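Side-chain contacts in putative phosphatase (DUF442) (Shewanella putrefaciens CN-32, PDB 3GXH), which is a putative phosphatase related to tyrosine and dual-specificity phosphatases, probably removing phosphate groups from a substrate not yet known: residues 110-115 / 142-147; 71-76 / 89-94. All coordinates share one frame; numbering follows the deposited sequence. Where two conformers were deposited one is given.

From the N terminus, the chain lays down strands 16-19, 22-25 and 43-46, with their helices, before it reaches edge strand 69-72. A loop then leads into helix 82-94, which folds back on the end of the strand in contact 2, a short-range closure. Strand 100-103 and helix 108-120 follow, and after a connection holding helix 127-130 the C-terminal helix 142-154 returns to helix 108-120 in contact 1. The two closures come in series, neither nested nor crossed. They nevertheless meet in space: V75, of segment 71-76, places CG2 3.6 Å from F113 CZ and CG1 3.9 Å from W144 CH2, joining the loop after the edge strand to the packing between the helices.

Contact 1. Residues 110-115 / 142-147; sequences ASAFAY and PKWQAL
The C-terminal helix packs beside helix 108-120 through W144, whose indole reaches A112 and F113. The segment axes run almost parallel, at 17°, but their closest approach is a wide 11.9 Å, and the aromatic side chains bridge it. The six-membered ring of the indole does the touching: W144 CZ3 is 3.8 Å from A112 CB, and W144 CE3 follows at 4.1 Å from that same methyl. F113 presents a single corner of its ring, CE1, which sits 3.9 Å from both W144 CZ3 and W144 CH2. W144 CZ3 lies at the edge of the phenyl ring, near its plane, and the two side chains cross at about a right angle. With CG set anti to its own carbonyl carbon (chi1 -77°), W144 swings its ring in toward the neighbouring helix. Helix 108-120 follows strand 100-103, and the turn between them corresponds in position to the phosphate-binding loop of tyrosine phosphatases, consistent with membership of that family; the C-terminal helix packs on the side of this helix. One turn on from W144, L147 brings CD2 to 4.3 Å from F113 CE1, approaching the phenyl ring obliquely. No hydrogen bond links the segments. The indole's polar end is held instead by the loop after the edge strand, where W144 NE1 hydrogen-bonds to W77 O, and the rings of W77 and W134 also meet the indole.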
ATOM      1  N   ALA A 110       2.661   0.905   3.616  1.00 10.42           N
ATOM      2  CA  ALA A 110       2.051   1.129   2.320  1.00 11.28           C
ATOM      3  C   ALA A 110       2.239   2.532   1.784  1.00 10.49           C
ATOM      4  O   ALA A 110       2.517   2.708   0.595  1.00 11.03           O
ATOM      5  CB  ALA A 110       0.538   0.696   2.327  1.00 11.80           C
ATOM      6  N   SER A 111       2.117   3.546   2.613  1.00 10.77           N
ATOM      7  CA  SER A 111       2.332   4.923   2.120  1.00 10.16           C
ATOM      8  C   SER A 111       3.816   5.149   1.747  1.00 10.62           C
ATOM      9  O   SER A 111       4.085   5.863   0.772  1.00 10.72           O
ATOM     10  CB  SER A 111       1.840   5.968   3.113  1.00 11.21           C
ATOM     11  OG  SER A 111       2.596   5.977   4.326  1.00 11.17           O
ATOM     12  N   ALA A 112       4.731   4.510   2.471  1.00 11.40           N
ATOM     13  CA  ALA A 112       6.171   4.591   2.150  1.00 11.24           C
ATOM     14  C   ALA A 112       6.439   3.932   0.792  1.00 10.81           C
ATOM     15  O   ALA A 112       7.147   4.461  -0.042  1.00 13.05           O
ATOM     16  CB  ALA A 112       7.025   3.984   3.272  1.00 10.84           C
ATOM     17  N   PHE A 113       5.858   2.757   0.587  1.00 10.17           N
ATOM     18  CA  PHE A 113       6.045   2.031  -0.671  1.00 10.52           C
ATOM     19  C   PHE A 113       5.371   2.780  -1.823  1.00 11.42           C
ATOM     20  O   PHE A 113       5.908   2.846  -2.928  1.00 11.68           O
ATOM     21  CB  PHE A 113       5.516   0.581  -0.589  1.00 11.54           C
ATOM     22  CG  PHE A 113       6.493  -0.415  -0.001  1.00 12.42           C
ATOM     23  CD1 PHE A 113       7.306  -0.103   1.084  1.00 13.01           C
ATOM     24  CD2 PHE A 113       6.535  -1.706  -0.493  1.00 11.94           C
ATOM     25  CE1 PHE A 113       8.172  -1.042   1.634  1.00 12.43           C
ATOM     26  CE2 PHE A 113       7.411  -2.602   0.061  1.00 12.53           C
ATOM     27  CZ  PHE A 113       8.203  -2.295   1.105  1.00 12.78           C
ATOM     28  N   ALA A 114       4.203   3.380  -1.569  1.00 11.75           N
ATOM     29  CA  ALA A 114       3.560   4.183  -2.602  1.00 12.61           C
ATOM     30  C   ALA A 114       4.430   5.388  -2.978  1.00 11.04           C
ATOM     31  O   ALA A 114       4.570   5.720  -4.170  1.00 11.74           O
ATOM     32  CB  ALA A 114       2.167   4.665  -2.159  1.00 11.51           C
ATOM     33  N   TYR A 115       5.025   6.049  -2.011  1.00 11.40           N
ATOM     34  CA  TYR A 115       5.934   7.158  -2.286  1.00 11.56           C
ATOM     35  C   TYR A 115       7.080   6.697  -3.181  1.00 11.09           C
ATOM     36  O   TYR A 115       7.392   7.345  -4.185  1.00 11.86           O
ATOM     37  CB  TYR A 115       6.477   7.706  -0.975  1.00 12.33           C
ATOM     38  CG  TYR A 115       7.621   8.650  -1.178  1.00 14.13           C
ATOM     39  CD1 TYR A 115       7.394   9.904  -1.720  1.00 15.51           C
ATOM     40  CD2 TYR A 115       8.939   8.266  -0.907  1.00 15.48           C
ATOM     41  CE1 TYR A 115       8.442  10.780  -1.956  1.00 16.29           C
ATOM     42  CE2 TYR A 115      10.002   9.139  -1.129  1.00 18.87           C
ATOM     43  CZ  TYR A 115       9.747  10.377  -1.652  1.00 14.96           C
ATOM     44  OH  TYR A 115      10.826  11.255  -1.873  1.00 18.13           O
ATOM     45  N   PRO A 142      15.300   4.740  11.726  1.00 14.89           N
ATOM     46  CA  PRO A 142      16.410   4.871  10.780  1.00 13.43           C
ATOM     47  C   PRO A 142      16.481   3.778   9.738  1.00 13.55           C
ATOM     48  O   PRO A 142      17.057   4.021   8.655  1.00 15.10           O
ATOM     49  CB  PRO A 142      17.677   4.816  11.682  1.00 16.06           C
ATOM     50  CG  PRO A 142      17.213   4.364  13.020  1.00 16.69           C
ATOM     51  CD  PRO A 142      15.758   4.725  13.133  1.00 15.72           C
ATOM     52  N   LYS A 143      15.966   2.579  10.015  1.00 12.59           N
ATOM     53  CA  LYS A 143      16.006   1.526   9.001  1.00 14.60           C
ATOM     54  C   LYS A 143      15.111   1.917   7.831  1.00 14.16           C
ATOM     55  O   LYS A 143      15.424   1.641   6.668  1.00 13.50           O
ATOM     56  CB  LYS A 143      15.574   0.189   9.539  1.00 17.19           C
ATOM     57  CG  LYS A 143      16.346  -0.250  10.773  1.00 26.56           C
ATOM     58  CD  LYS A 143      17.279  -1.388  10.520  1.00 39.74           C
ATOM     59  CE  LYS A 143      17.676  -2.060  11.854  1.00 43.99           C
ATOM     60  NZ  LYS A 143      16.524  -2.576  12.685  1.00 42.26           N
ATOM     61  N   TRP A 144      13.968   2.512   8.153  1.00 12.74           N
ATOM     62  CA  TRP A 144      13.059   3.052   7.131  1.00 13.43           C
ATOM     63  C   TRP A 144      13.677   4.230   6.394  1.00 11.27           C
ATOM     64  O   TRP A 144      13.599   4.323   5.188  1.00 11.88           O
ATOM     65  CB  TRP A 144      11.661   3.368   7.701  1.00 13.11           C
ATOM     66  CG  TRP A 144      10.888   2.094   7.878  1.00 11.50           C
ATOM     67  CD1 TRP A 144      10.875   1.296   8.955  1.00 12.57           C
ATOM     68  CD2 TRP A 144      10.022   1.495   6.903  1.00 10.42           C
ATOM     69  NE1 TRP A 144      10.098   0.170   8.696  1.00 13.28           N
ATOM     70  CE2 TRP A 144       9.553   0.292   7.443  1.00 12.01           C
ATOM     71  CE3 TRP A 144       9.659   1.835   5.611  1.00 11.47           C
ATOM     72  CZ2 TRP A 144       8.689  -0.553   6.752  1.00 10.78           C
ATOM     73  CZ3 TRP A 144       8.779   0.980   4.920  1.00 11.04           C
ATOM     74  CH2 TRP A 144       8.365  -0.222   5.466  1.00 13.16           C
ATOM     75  N   GLN A 145      14.321   5.140   7.108  1.00 12.56           N
ATOM     76  CA  GLN A 145      14.991   6.250   6.470  0.50 14.02           C
ATOM     77  C   GLN A 145      16.002   5.717   5.470  1.00 12.15           C
ATOM     78  O   GLN A 145      16.126   6.201   4.316  1.00 13.59           O
ATOM     79  CB  GLN A 145      15.724   7.065   7.525  0.50 14.63           C
ATOM     80  CG  GLN A 145      14.853   8.023   8.278  0.50 14.94           C
ATOM     81  CD  GLN A 145      15.664   8.911   9.193  0.50 24.37           C
ATOM     82  OE1 GLN A 145      16.268   8.434  10.149  0.50 29.73           O
ATOM     83  NE2 GLN A 145      15.683  10.213   8.903  0.50 21.21           N
ATOM     84  N   ALA A 146      16.793   4.731   5.908  1.00 11.20           N
ATOM     85  CA  ALA A 146      17.858   4.181   5.076  1.00 13.04           C
ATOM     86  C   ALA A 146      17.313   3.513   3.823  1.00 13.05           C
ATOM     87  O   ALA A 146      17.862   3.653   2.724  1.00 11.72           O
ATOM     88  CB  ALA A 146      18.724   3.151   5.876  1.00 15.62           C
ATOM     89  N   LEU A 147      16.222   2.799   3.976  1.00 12.52           N
ATOM     90  CA  LEU A 147      15.526   2.138   2.860  1.00 12.72           C
ATOM     91  C   LEU A 147      15.104   3.189   1.845  1.00 12.32           C
ATOM     92  O   LEU A 147      15.373   3.066   0.626  1.00 13.30           O
ATOM     93  CB  LEU A 147      14.305   1.353   3.322  1.00 14.22           C
ATOM     94  CG  LEU A 147      13.483   0.681   2.219  1.00 14.76           C
ATOM     95  CD1 LEU A 147      14.267  -0.464   1.609  1.00 20.73           C
ATOM     96  CD2 LEU A 147      12.123   0.238   2.755  1.00 17.40           C
TER

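Contact 2. Residues 71-76 / 89-94; sequences VYIPVD and FAAMDQ
A91 of helix 82-94 rests its methyl against V71 and I73, at and just beyond the end of edge strand 69-72. This is packing inside a beta-alpha-beta crossover: the chain leaves strand 69-72, passes through helix 82-94 and re-enters the sheet at the parallel strand 100-103, with strand 43-46 lying between the two. The cross-segment interaction is wholly apolar. A91 CB meets two branched side chains at equal range, 4.1 Å from V71 CG1 and 4.1 Å from I73 CD1. V71 and I73, two residues apart, turn to the same side, and the small methyl of A91 lets the helix come near, with CA of V71 and CA of A91 7.6 Å apart. V71 makes its contact with the branch that stands anti to the backbone N (chi1 -174°). I73 needs its full length instead: an extended outer torsion (chi2 171°) carries CD1 out to the alanine, and its side chain also touches A87, one turn earlier on the helix. On the sheet, V71 packs against V43 and I45 of strand 43-46, and selenomethionine M92 covers I45 from the helix.

The polar links hold the backbone rather than the contact itself. V71 pairs by backbone hydrogen bonds with V44 and N46, I73 pairs with N46, and V75 with L47, so the chain stays beside its neighbour past the last strand residue. V75 O also accepts a hydrogen bond from R109 NE.

Within segment 71-76 itself, the proline after I73 folds back on the tyrosine before it: P74 CD stands 3.5 Å above the plane of the Y72 ring, over its centre, while Y72 OH is hydrogen-bonded to D50 N.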
ATOM      1  N   VAL A  71      -2.278 -10.038  -3.979  1.00  9.30           N
ATOM      2  CA  VAL A  71      -0.815 -10.135  -3.944  1.00  9.39           C
ATOM      3  C   VAL A  71      -0.347  -9.957  -2.514  1.00 10.19           C
ATOM      4  O   VAL A  71      -0.728  -8.941  -1.859  1.00 11.07           O
ATOM      5  CB  VAL A  71      -0.156  -9.107  -4.886  1.00 10.34           C
ATOM      6  CG1 VAL A  71       1.350  -9.343  -4.932  1.00 12.85           C
ATOM      7  CG2 VAL A  71      -0.791  -9.108  -6.275  1.00 10.83           C
ATOM      8  N   TYR A  72       0.491 -10.870  -2.011  1.00  8.29           N
ATOM      9  CA  TYR A  72       0.983 -10.840  -0.652  1.00  9.00           C
ATOM     10  C   TYR A  72       2.494 -10.662  -0.675  1.00  9.55           C
ATOM     11  O   TYR A  72       3.224 -11.517  -1.140  1.00  9.65           O
ATOM     12  CB  TYR A  72       0.621 -12.159   0.042  1.00  8.76           C
ATOM     13  CG  TYR A  72       1.148 -12.334   1.433  1.00  9.37           C
ATOM     14  CD1 TYR A  72       0.858 -11.376   2.429  1.00 10.25           C
ATOM     15  CD2 TYR A  72       1.907 -13.406   1.775  1.00  9.19           C
ATOM     16  CE1 TYR A  72       1.269 -11.585   3.703  1.00  9.50           C
ATOM     17  CE2 TYR A  72       2.374 -13.584   3.083  1.00 10.45           C
ATOM     18  CZ  TYR A  72       2.041 -12.662   4.038  1.00 10.67           C
ATOM     19  OH  TYR A  72       2.501 -12.845   5.353  1.00 11.60           O
ATOM     20  N   ILE A  73       2.952  -9.519  -0.174  1.00  9.40           N
ATOM     21  CA  ILE A  73       4.356  -9.138  -0.075  1.00 10.82           C
ATOM     22  C   ILE A  73       4.605  -8.674   1.357  1.00 10.51           C
ATOM     23  O   ILE A  73       4.621  -7.461   1.625  1.00 10.97           O
ATOM     24  CB  ILE A  73       4.736  -8.075  -1.150  1.00 10.94           C
ATOM     25  CG1 ILE A  73       4.411  -8.554  -2.546  1.00 10.97           C
ATOM     26  CG2 ILE A  73       6.244  -7.695  -1.040  1.00 13.79           C
ATOM     27  CD1 ILE A  73       4.543  -7.524  -3.640  1.00 13.79           C
ATOM     28  N   PRO A  74       4.794  -9.605   2.294  1.00 11.28           N
ATOM     29  CA  PRO A  74       4.884  -9.157   3.677  1.00 11.44           C
ATOM     30  C   PRO A  74       6.172  -8.416   3.930  1.00 13.39           C
ATOM     31  O   PRO A  74       7.241  -8.859   3.510  1.00 14.29           O
ATOM     32  CB  PRO A  74       4.876 -10.481   4.458  1.00 12.40           C
ATOM     33  CG  PRO A  74       5.388 -11.517   3.498  1.00 11.83           C
ATOM     34  CD  PRO A  74       4.799 -11.080   2.174  1.00 11.98           C
ATOM     35  N   VAL A  75       6.097  -7.330   4.681  1.00 11.11           N
ATOM     36  CA  VAL A  75       7.262  -6.473   4.937  1.00 11.01           C
ATOM     37  C   VAL A  75       7.470  -6.473   6.443  1.00 12.58           C
ATOM     38  O   VAL A  75       6.568  -6.156   7.235  1.00 13.79           O
ATOM     39  CB  VAL A  75       7.018  -5.046   4.449  1.00 11.14           C
ATOM     40  CG1 VAL A  75       8.194  -4.115   4.817  1.00 12.85           C
ATOM     41  CG2 VAL A  75       6.794  -5.050   2.945  1.00 12.39           C
ATOM     42  N   ASP A  76       8.699  -6.842   6.840  1.00 13.60           N
ATOM     43  CA  ASP A  76       9.080  -6.829   8.226  1.00 13.92           C
ATOM     44  C   ASP A  76       9.324  -5.399   8.660  1.00 14.52           C
ATOM     45  O   ASP A  76      10.108  -4.688   8.053  1.00 15.64           O
ATOM     46  CB  ASP A  76      10.380  -7.652   8.408  1.00 15.01           C
ATOM     47  CG  ASP A  76      10.837  -7.664   9.857  1.00 19.93           C
ATOM     48  OD1 ASP A  76      10.198  -8.333  10.653  1.00 29.73           O
ATOM     49  OD2 ASP A  76      11.818  -6.991  10.192  1.00 28.68           O
ATOM     50  N   PHE A  89       7.230  -3.146  -6.749  1.00 12.72           N
ATOM     51  CA  PHE A  89       7.311  -2.512  -8.047  1.00 12.87           C
ATOM     52  C   PHE A  89       7.004  -3.474  -9.197  1.00 12.41           C
ATOM     53  O   PHE A  89       6.238  -3.148 -10.124  1.00 13.11           O
ATOM     54  CB  PHE A  89       8.710  -1.937  -8.315  1.00 12.20           C
ATOM     55  CG  PHE A  89       9.137  -0.753  -7.471  1.00 11.23           C
ATOM     56  CD1 PHE A  89       8.292  -0.030  -6.646  1.00 13.85           C
ATOM     57  CD2 PHE A  89      10.468  -0.358  -7.551  1.00 15.44           C
ATOM     58  CE1 PHE A  89       8.752   1.062  -5.960  1.00 15.18           C
ATOM     59  CE2 PHE A  89      10.938   0.737  -6.851  1.00 16.35           C
ATOM     60  CZ  PHE A  89      10.061   1.442  -6.026  1.00 16.05           C
ATOM     61  N   ALA A  90       7.486  -4.720  -9.074  1.00 13.64           N
ATOM     62  CA  ALA A  90       7.203  -5.737 -10.080  1.00 11.07           C
ATOM     63  C   ALA A  90       5.744  -6.104 -10.100  1.00 13.50           C
ATOM     64  O   ALA A  90       5.171  -6.338 -11.158  1.00 13.70           O
ATOM     65  CB  ALA A  90       8.094  -6.989  -9.873  1.00 13.96           C
ATOM     66  N   ALA A  91       5.115  -6.174  -8.923  1.00 12.49           N
ATOM     67  CA  ALA A  91       3.695  -6.477  -8.882  1.00 13.48           C
ATOM     68  C   ALA A  91       2.875  -5.358  -9.533  1.00 13.99           C
ATOM     69  O   ALA A  91       1.916  -5.603 -10.260  1.00 14.09           O
ATOM     70  CB  ALA A  91       3.230  -6.702  -7.435  1.00 13.22           C
HETATM   71  N   MSE A  92       3.259  -4.118  -9.279  1.00 13.76           N
HETATM   72  CA  MSE A  92       2.595  -2.994  -9.956  1.00 12.94           C
HETATM   73  C   MSE A  92       2.727  -3.090 -11.469  1.00 13.92           C
HETATM   74  O   MSE A  92       1.728  -3.004 -12.184  1.00 14.66           O
HETATM   75  CB  MSE A  92       3.157  -1.656  -9.450  1.00 13.73           C
HETATM   76  CG  MSE A  92       2.845  -1.348  -8.006  1.00 14.81           C
HETATM   77 SE   MSE A  92       0.955  -1.053  -7.650  0.85 11.27          SE
HETATM   78  CE  MSE A  92       0.779   0.659  -8.599  1.00 14.99           C
ATOM     79  N   ASP A  93       3.929  -3.379 -11.950  1.00 16.01           N
ATOM     80  CA  ASP A  93       4.089  -3.510 -13.400  0.50 17.27           C
ATOM     81  C   ASP A  93       3.236  -4.639 -13.971  1.00 16.82           C
ATOM     82  O   ASP A  93       2.732  -4.527 -15.111  1.00 19.75           O
ATOM     83  CB  ASP A  93       5.543  -3.725 -13.797  0.50 18.35           C
ATOM     84  CG  ASP A  93       5.750  -3.562 -15.293  0.50 19.75           C
ATOM     85  OD1 ASP A  93       5.335  -2.502 -15.826  0.50 25.14           O
ATOM     86  OD2 ASP A  93       6.280  -4.501 -15.934  0.50 28.65           O
ATOM     87  N   GLN A  94       3.052  -5.720 -13.231  1.00 16.27           N
ATOM     88  CA  GLN A  94       2.249  -6.840 -13.695  1.00 20.23           C
ATOM     89  C   GLN A  94       0.758  -6.564 -13.694  1.00 21.65           C
ATOM     90  O   GLN A  94      -0.020  -7.379 -14.212  1.00 25.76           O
ATOM     91  CB  GLN A  94       2.506  -8.092 -12.850  1.00 23.49           C
ATOM     92  CG  GLN A  94       3.796  -8.767 -13.106  1.00 32.29           C
ATOM     93  CD  GLN A  94       3.618 -10.270 -13.276  1.00 44.85           C
ATOM     94  OE1 GLN A  94       4.189 -11.053 -12.528  1.00 52.99           O
ATOM     95  NE2 GLN A  94       2.808 -10.669 -14.252  1.00 47.88           N
TER